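Local coordinates for insecticidal crystal protein Cry7Cal (Bacillus thuringiensis, PDB 5ZI1) that is an insecticidal toxin of the delta-endotoxin family active against locusts, probably acting through binding to receptors on its target cells, at residues A[425-436]-A[448-458]. Sequence-based numbering, arbitrary orientation.
Sequences LEEYGHRLSYVS and PVLGWTHVSVR
Arg-431 and Thr-453 face each other as a hydrogen-bonded antiparallel pair, each backbone N donating to the other's O. Farther along, Ser-433 N and Tyr-434 N both reach Gly-451 O from the same face of its plane, the latter at 2.9 Å, forming a classic beta bulge. Gly-451, with no side chain, lets the backbone come close beside Tyr-434 CB.

Among the polar side chains, Arg-431 bends at chi3 (64°), bringing NH1 within 2.7 Å of Thr-453 OG1, which lies in the guanidinium plane. NH1 also bonds weakly to His-454 O, and NH2 weakly to Val-457 O, so the guanidinium, with N-H groups on three nitrogens, ties strand 430-436 to the type I turn from His-454 to Val-457, while NE forms a salt bridge with Asp-353.

Of the aromatic contacts, the His-454 edge meets the His-430 face with planes at 88°; His-454 ND1 and Ser-456 OG share a hydrogen bond that holds this ring. Leu-432 lays CD1 over the six-membered ring of Trp-452, 4.1 Å from its centroid, a CH-pi contact suited to a broad indole.

Branched apolar chains pack at the loop end, Leu-425 CD2 on Val-455 CB at 3.5 Å, and along the strands, where Val-435 lies beside Leu-450. With strand 252-254, this bulged hairpin forms one of the three antiparallel sheets of the beta-prism, the middle domain (domain II) of three-domain Cry toxins.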
ATOM      1  N   LEU A 425      -9.443   7.866   7.118  1.00 54.85           N
ATOM      2  CA  LEU A 425      -8.513   6.777   7.433  1.00 54.47           C
ATOM      3  C   LEU A 425      -8.263   6.619   8.915  1.00 51.22           C
ATOM      4  O   LEU A 425      -7.899   5.524   9.345  1.00 56.64           O
ATOM      5  CB  LEU A 425      -7.161   6.955   6.754  1.00 55.62           C
ATOM      6  CG  LEU A 425      -7.340   7.174   5.272  1.00 59.42           C
ATOM      7  CD1 LEU A 425      -6.899   8.601   4.888  1.00 65.35           C
ATOM      8  CD2 LEU A 425      -6.631   6.058   4.516  1.00 52.81           C
ATOM      9  N   GLU A 426      -8.429   7.674   9.704  1.00 52.95           N
ATOM     10  CA  GLU A 426      -8.410   7.503  11.148  1.00 56.23           C
ATOM     11  C   GLU A 426      -9.447   6.484  11.594  1.00 60.65           C
ATOM     12  O   GLU A 426      -9.301   5.899  12.672  1.00 64.38           O
ATOM     13  CB  GLU A 426      -8.656   8.845  11.830  1.00 60.09           C
ATOM     14  CG  GLU A 426      -7.769   9.110  13.020  1.00 66.74           C
ATOM     15  CD  GLU A 426      -7.476  10.595  13.184  1.00 73.74           C
ATOM     16  OE1 GLU A 426      -8.285  11.408  12.686  1.00 64.03           O
ATOM     17  OE2 GLU A 426      -6.421  10.949  13.772  1.00 80.33           O
ATOM     18  N   GLU A 427     -10.477   6.241  10.780  1.00 51.67           N
ATOM     19  CA  GLU A 427     -11.513   5.271  11.119  1.00 63.15           C
ATOM     20  C   GLU A 427     -11.314   3.928  10.427  1.00 56.28           C
ATOM     21  O   GLU A 427     -11.356   2.894  11.086  1.00 57.01           O
ATOM     22  CB  GLU A 427     -12.902   5.835  10.783  1.00 55.80           C
ATOM     23  CG  GLU A 427     -13.406   6.809  11.825  1.00 61.92           C
ATOM     24  CD  GLU A 427     -14.793   7.336  11.510  1.00 66.31           C
ATOM     25  OE1 GLU A 427     -14.893   8.338  10.773  1.00 63.22           O
ATOM     26  OE2 GLU A 427     -15.783   6.732  11.984  1.00 64.57           O
ATOM     27  N   TYR A 428     -11.112   3.920   9.110  1.00 54.80           N
ATOM     28  CA  TYR A 428     -10.908   2.683   8.371  1.00 50.43           C
ATOM     29  C   TYR A 428      -9.896   2.935   7.265  1.00 53.62           C
ATOM     30  O   TYR A 428      -9.923   3.986   6.617  1.00 52.41           O
ATOM     31  CB  TYR A 428     -12.221   2.134   7.790  1.00 51.01           C
ATOM     32  CG  TYR A 428     -12.886   2.985   6.721  1.00 46.78           C
ATOM     33  CD1 TYR A 428     -13.649   4.099   7.059  1.00 46.24           C
ATOM     34  CD2 TYR A 428     -12.784   2.647   5.383  1.00 47.07           C
ATOM     35  CE1 TYR A 428     -14.270   4.875   6.079  1.00 48.43           C
ATOM     36  CE2 TYR A 428     -13.383   3.410   4.401  1.00 51.93           C
ATOM     37  CZ  TYR A 428     -14.132   4.525   4.748  1.00 54.37           C
ATOM     38  OH  TYR A 428     -14.733   5.279   3.751  1.00 48.52           O
ATOM     39  N   GLY A 429      -8.997   1.975   7.057  1.00 52.08           N
ATOM     40  CA  GLY A 429      -7.888   2.201   6.143  1.00 50.09           C
ATOM     41  C   GLY A 429      -8.062   1.545   4.793  1.00 46.46           C
ATOM     42  O   GLY A 429      -7.316   1.843   3.857  1.00 43.23           O
ATOM     43  N   HIS A 430      -9.060   0.668   4.668  1.00 42.46           N
ATOM     44  CA  HIS A 430      -9.202  -0.144   3.472  1.00 41.82           C
ATOM     45  C   HIS A 430     -10.669  -0.247   3.075  1.00 45.07           C
ATOM     46  O   HIS A 430     -11.578  -0.106   3.901  1.00 51.88           O
ATOM     47  CB  HIS A 430      -8.586  -1.543   3.682  1.00 46.12           C
ATOM     48  CG  HIS A 430      -7.081  -1.542   3.756  1.00 50.65           C
ATOM     49  ND1 HIS A 430      -6.389  -1.307   4.931  1.00 50.93           N
ATOM     50  CD2 HIS A 430      -6.139  -1.735   2.799  1.00 42.90           C
ATOM     51  CE1 HIS A 430      -5.090  -1.364   4.694  1.00 48.53           C
ATOM     52  NE2 HIS A 430      -4.911  -1.622   3.408  1.00 49.45           N
ATOM     53  N   ARG A 431     -10.891  -0.514   1.791  1.00 40.89           N
ATOM     54  CA  ARG A 431     -12.219  -0.676   1.227  1.00 44.44           C
ATOM     55  C   ARG A 431     -12.198  -1.905   0.336  1.00 44.77           C
ATOM     56  O   ARG A 431     -11.170  -2.230  -0.262  1.00 41.05           O
ATOM     57  CB  ARG A 431     -12.660   0.562   0.400  1.00 46.35           C
ATOM     58  CG  ARG A 431     -12.154   0.526  -1.036  1.00 42.49           C
ATOM     59  CD  ARG A 431     -12.650   1.653  -1.895  1.00 41.53           C
ATOM     60  NE  ARG A 431     -12.181   2.966  -1.450  1.00 46.25           N
ATOM     61  CZ  ARG A 431     -10.940   3.419  -1.621  1.00 45.26           C
ATOM     62  NH1 ARG A 431     -10.015   2.651  -2.195  1.00 38.18           N
ATOM     63  NH2 ARG A 431     -10.622   4.627  -1.190  1.00 47.46           N
ATOM     64  N   LEU A 432     -13.334  -2.593   0.260  1.00 42.96           N
ATOM     65  CA  LEU A 432     -13.397  -3.803  -0.545  1.00 42.50           C
ATOM     66  C   LEU A 432     -13.233  -3.444  -2.007  1.00 42.77           C
ATOM     67  O   LEU A 432     -13.795  -2.455  -2.487  1.00 47.40           O
ATOM     68  CB  LEU A 432     -14.717  -4.536  -0.326  1.00 40.75           C
ATOM     69  CG  LEU A 432     -14.956  -5.898  -0.984  1.00 41.32           C
ATOM     70  CD1 LEU A 432     -14.074  -7.005  -0.420  1.00 37.26           C
ATOM     71  CD2 LEU A 432     -16.429  -6.285  -0.769  1.00 41.27           C
ATOM     72  N   SER A 433     -12.443  -4.242  -2.724  1.00 40.71           N
ATOM     73  CA  SER A 433     -12.210  -3.967  -4.127  1.00 41.07           C
ATOM     74  C   SER A 433     -12.381  -5.166  -5.033  1.00 42.20           C
ATOM     75  O   SER A 433     -12.580  -4.970  -6.238  1.00 46.42           O
ATOM     76  CB  SER A 433     -10.801  -3.367  -4.338  1.00 41.47           C
ATOM     77  OG  SER A 433      -9.772  -4.170  -3.755  1.00 45.04           O
ATOM     78  N   TYR A 434     -12.340  -6.389  -4.520  1.00 36.78           N
ATOM     79  CA  TYR A 434     -12.334  -7.517  -5.436  1.00 41.29           C
ATOM     80  C   TYR A 434     -12.873  -8.742  -4.714  1.00 40.60           C
ATOM     81  O   TYR A 434     -12.917  -8.789  -3.483  1.00 38.84           O
ATOM     82  CB  TYR A 434     -10.908  -7.781  -5.994  1.00 41.97           C
ATOM     83  CG  TYR A 434     -10.954  -8.535  -7.305  1.00 42.06           C
ATOM     84  CD1 TYR A 434     -11.175  -7.861  -8.500  1.00 40.58           C
ATOM     85  CD2 TYR A 434     -10.857  -9.921  -7.340  1.00 40.06           C
ATOM     86  CE1 TYR A 434     -11.278  -8.534  -9.701  1.00 41.08           C
ATOM     87  CE2 TYR A 434     -10.953 -10.612  -8.548  1.00 45.61           C
ATOM     88  CZ  TYR A 434     -11.161  -9.902  -9.726  1.00 47.94           C
ATOM     89  OH  TYR A 434     -11.255 -10.557 -10.936  1.00 53.17           O
ATOM     90  N   VAL A 435     -13.280  -9.736  -5.501  1.00 39.39           N
ATOM     91  CA  VAL A 435     -13.578 -11.073  -4.990  1.00 40.01           C
ATOM     92  C   VAL A 435     -12.991 -12.072  -5.973  1.00 43.97           C
ATOM     93  O   VAL A 435     -13.534 -12.250  -7.071  1.00 46.31           O
ATOM     94  CB  VAL A 435     -15.081 -11.348  -4.822  1.00 42.51           C
ATOM     95  CG1 VAL A 435     -15.262 -12.663  -4.055  1.00 38.26           C
ATOM     96  CG2 VAL A 435     -15.806 -10.168  -4.143  1.00 36.78           C
ATOM     97  N   SER A 436     -11.910 -12.734  -5.585  1.00 41.67           N
ATOM     98  CA  SER A 436     -11.356 -13.804  -6.390  1.00 46.92           C
ATOM     99  C   SER A 436     -11.767 -15.134  -5.763  1.00 46.24           C
ATOM    100  O   SER A 436     -12.697 -15.195  -4.956  1.00 48.23           O
ATOM    101  CB  SER A 436      -9.838 -13.649  -6.490  1.00 41.96           C
ATOM    102  OG  SER A 436      -9.268 -13.692  -5.199  1.00 44.59           O
ATOM    103  N   PRO A 448     -14.100 -18.154  -1.785  1.00 49.72           N
ATOM    104  CA  PRO A 448     -13.800 -16.801  -2.265  1.00 47.87           C
ATOM    105  C   PRO A 448     -12.655 -16.163  -1.495  1.00 45.44           C
ATOM    106  O   PRO A 448     -12.317 -16.555  -0.377  1.00 46.30           O
ATOM    107  CB  PRO A 448     -15.107 -16.045  -2.010  1.00 45.39           C
ATOM    108  CG  PRO A 448     -15.979 -17.004  -1.169  1.00 43.58           C
ATOM    109  CD  PRO A 448     -15.138 -18.136  -0.751  1.00 43.58           C
ATOM    110  N   VAL A 449     -12.035 -15.170  -2.117  1.00 42.46           N
ATOM    111  CA  VAL A 449     -10.998 -14.396  -1.446  1.00 42.71           C
ATOM    112  C   VAL A 449     -11.278 -12.926  -1.705  1.00 41.24           C
ATOM    113  O   VAL A 449     -11.520 -12.528  -2.850  1.00 42.27           O
ATOM    114  CB  VAL A 449      -9.581 -14.773  -1.914  1.00 44.33           C
ATOM    115  CG1 VAL A 449      -8.559 -14.242  -0.938  1.00 45.09           C
ATOM    116  CG2 VAL A 449      -9.435 -16.257  -2.066  1.00 41.05           C
ATOM    117  N   LEU A 450     -11.252 -12.122  -0.648  1.00 37.77           N
ATOM    118  CA  LEU A 450     -11.626 -10.721  -0.736  1.00 38.19           C
ATOM    119  C   LEU A 450     -10.383  -9.846  -0.935  1.00 43.49           C
ATOM    120  O   LEU A 450      -9.350 -10.042  -0.275  1.00 41.90           O
ATOM    121  CB  LEU A 450     -12.407 -10.310   0.518  1.00 40.31           C
ATOM    122  CG  LEU A 450     -13.715 -11.087   0.845  1.00 44.20           C
ATOM    123  CD1 LEU A 450     -14.426 -10.495   2.049  1.00 40.65           C
ATOM    124  CD2 LEU A 450     -14.679 -11.155  -0.338  1.00 41.81           C
ATOM    125  N   GLY A 451     -10.485  -8.898  -1.862  1.00 41.38           N
ATOM    126  CA  GLY A 451      -9.410  -7.954  -2.162  1.00 42.00           C
ATOM    127  C   GLY A 451      -9.815  -6.551  -1.745  1.00 43.78           C
ATOM    128  O   GLY A 451     -10.978  -6.149  -1.919  1.00 43.84           O
ATOM    129  N   TRP A 452      -8.848  -5.821  -1.188  1.00 39.69           N
ATOM    130  CA  TRP A 452      -9.033  -4.505  -0.588  1.00 38.78           C
ATOM    131  C   TRP A 452      -8.046  -3.501  -1.176  1.00 41.29           C
ATOM    132  O   TRP A 452      -6.888  -3.847  -1.459  1.00 40.44           O
ATOM    133  CB  TRP A 452      -8.820  -4.588   0.930  1.00 40.90           C
ATOM    134  CG  TRP A 452      -9.639  -5.658   1.585  1.00 43.57           C
ATOM    135  CD1 TRP A 452      -9.357  -6.979   1.645  1.00 42.58           C
ATOM    136  CD2 TRP A 452     -10.897  -5.481   2.250  1.00 40.13           C
ATOM    137  NE1 TRP A 452     -10.360  -7.649   2.312  1.00 45.53           N
ATOM    138  CE2 TRP A 452     -11.316  -6.747   2.694  1.00 41.61           C
ATOM    139  CE3 TRP A 452     -11.702  -4.371   2.518  1.00 43.14           C
ATOM    140  CZ2 TRP A 452     -12.510  -6.939   3.401  1.00 46.12           C
ATOM    141  CZ3 TRP A 452     -12.896  -4.561   3.219  1.00 45.57           C
ATOM    142  CH2 TRP A 452     -13.283  -5.837   3.651  1.00 43.30           C
ATOM    143  N   THR A 453      -8.494  -2.252  -1.328  1.00 38.85           N
ATOM    144  CA  THR A 453      -7.620  -1.132  -1.664  1.00 38.39           C
ATOM    145  C   THR A 453      -7.616  -0.111  -0.528  1.00 40.61           C
ATOM    146  O   THR A 453      -8.540  -0.052   0.286  1.00 45.71           O
ATOM    147  CB  THR A 453      -8.038  -0.452  -2.964  1.00 39.74           C
ATOM    148  OG1 THR A 453      -9.385   0.061  -2.834  1.00 45.99           O
ATOM    149  CG2 THR A 453      -7.923  -1.426  -4.138  1.00 33.28           C
ATOM    150  N   HIS A 454      -6.553   0.690  -0.491  1.00 42.18           N
ATOM    151  CA  HIS A 454      -6.282   1.629   0.593  1.00 41.79           C
ATOM    152  C   HIS A 454      -7.109   2.899   0.437  1.00 44.70           C
ATOM    153  O   HIS A 454      -7.293   3.402  -0.675  1.00 48.29           O
ATOM    154  CB  HIS A 454      -4.791   1.974   0.589  1.00 42.30           C
ATOM    155  CG  HIS A 454      -4.297   2.604   1.851  1.00 38.59           C
ATOM    156  ND1 HIS A 454      -4.083   3.959   1.972  1.00 42.91           N
ATOM    157  CD2 HIS A 454      -3.939   2.058   3.037  1.00 43.32           C
ATOM    158  CE1 HIS A 454      -3.636   4.228   3.185  1.00 44.52           C
ATOM    159  NE2 HIS A 454      -3.531   3.089   3.851  1.00 49.71           N
ATOM    160  N   VAL A 455      -7.606   3.432   1.559  1.00 44.77           N
ATOM    161  CA  VAL A 455      -8.537   4.559   1.484  1.00 44.54           C
ATOM    162  C   VAL A 455      -7.847   5.880   1.141  1.00 50.12           C
ATOM    163  O   VAL A 455      -8.531   6.868   0.829  1.00 44.89           O
ATOM    164  CB  VAL A 455      -9.360   4.598   2.796  1.00 50.88           C
ATOM    165  CG1 VAL A 455     -10.254   5.831   2.902  1.00 47.73           C
ATOM    166  CG2 VAL A 455     -10.236   3.357   2.874  1.00 45.16           C
ATOM    167  N   SER A 456      -6.506   5.919   1.118  1.00 43.40           N
ATOM    168  CA  SER A 456      -5.833   7.127   0.650  1.00 44.56           C
ATOM    169  C   SER A 456      -6.095   7.384  -0.825  1.00 44.53           C
ATOM    170  O   SER A 456      -5.982   8.531  -1.279  1.00 46.22           O
ATOM    171  CB  SER A 456      -4.324   7.031   0.889  1.00 43.73           C
ATOM    172  OG  SER A 456      -3.780   5.918   0.208  1.00 40.65           O
ATOM    173  N   VAL A 457      -6.429   6.350  -1.594  1.00 43.75           N
ATOM    174  CA  VAL A 457      -6.812   6.578  -2.980  1.00 44.08           C
ATOM    175  C   VAL A 457      -8.166   7.267  -3.011  1.00 49.44           C
ATOM    176  O   VAL A 457      -9.133   6.797  -2.396  1.00 45.77           O
ATOM    177  CB  VAL A 457      -6.872   5.260  -3.754  1.00 41.27           C
ATOM    178  CG1 VAL A 457      -7.063   5.558  -5.245  1.00 39.68           C
ATOM    179  CG2 VAL A 457      -5.640   4.441  -3.465  1.00 40.94           C
ATOM    180  N   ARG A 458      -8.245   8.357  -3.733  1.00 47.75           N
ATOM    181  CA  ARG A 458      -9.440   9.147  -3.801  1.00 43.62           C
ATOM    182  C   ARG A 458     -10.095   8.978  -5.166  1.00 46.36           C
ATOM    183  O   ARG A 458      -9.409   8.736  -6.162  1.00 41.77           O
ATOM    184  CB  ARG A 458      -9.109  10.613  -3.520  1.00 50.55           C
ATOM    185  CG  ARG A 458      -8.387  10.823  -2.169  1.00 50.56           C
ATOM    186  CD  ARG A 458      -9.073  10.021  -1.043  1.00 52.00           C
ATOM    187  NE  ARG A 458     -10.512  10.314  -1.016  1.00 60.82           N
ATOM    188  CZ  ARG A 458     -11.459   9.502  -0.543  1.00 54.42           C
ATOM    189  NH1 ARG A 458     -12.737   9.884  -0.591  1.00 56.91           N
ATOM    190  NH2 ARG A 458     -11.141   8.318  -0.022  1.00 52.70           N
TER
HETATM  191  O   HOH W   1     -13.133   6.147  -0.641  1.00 56.16           O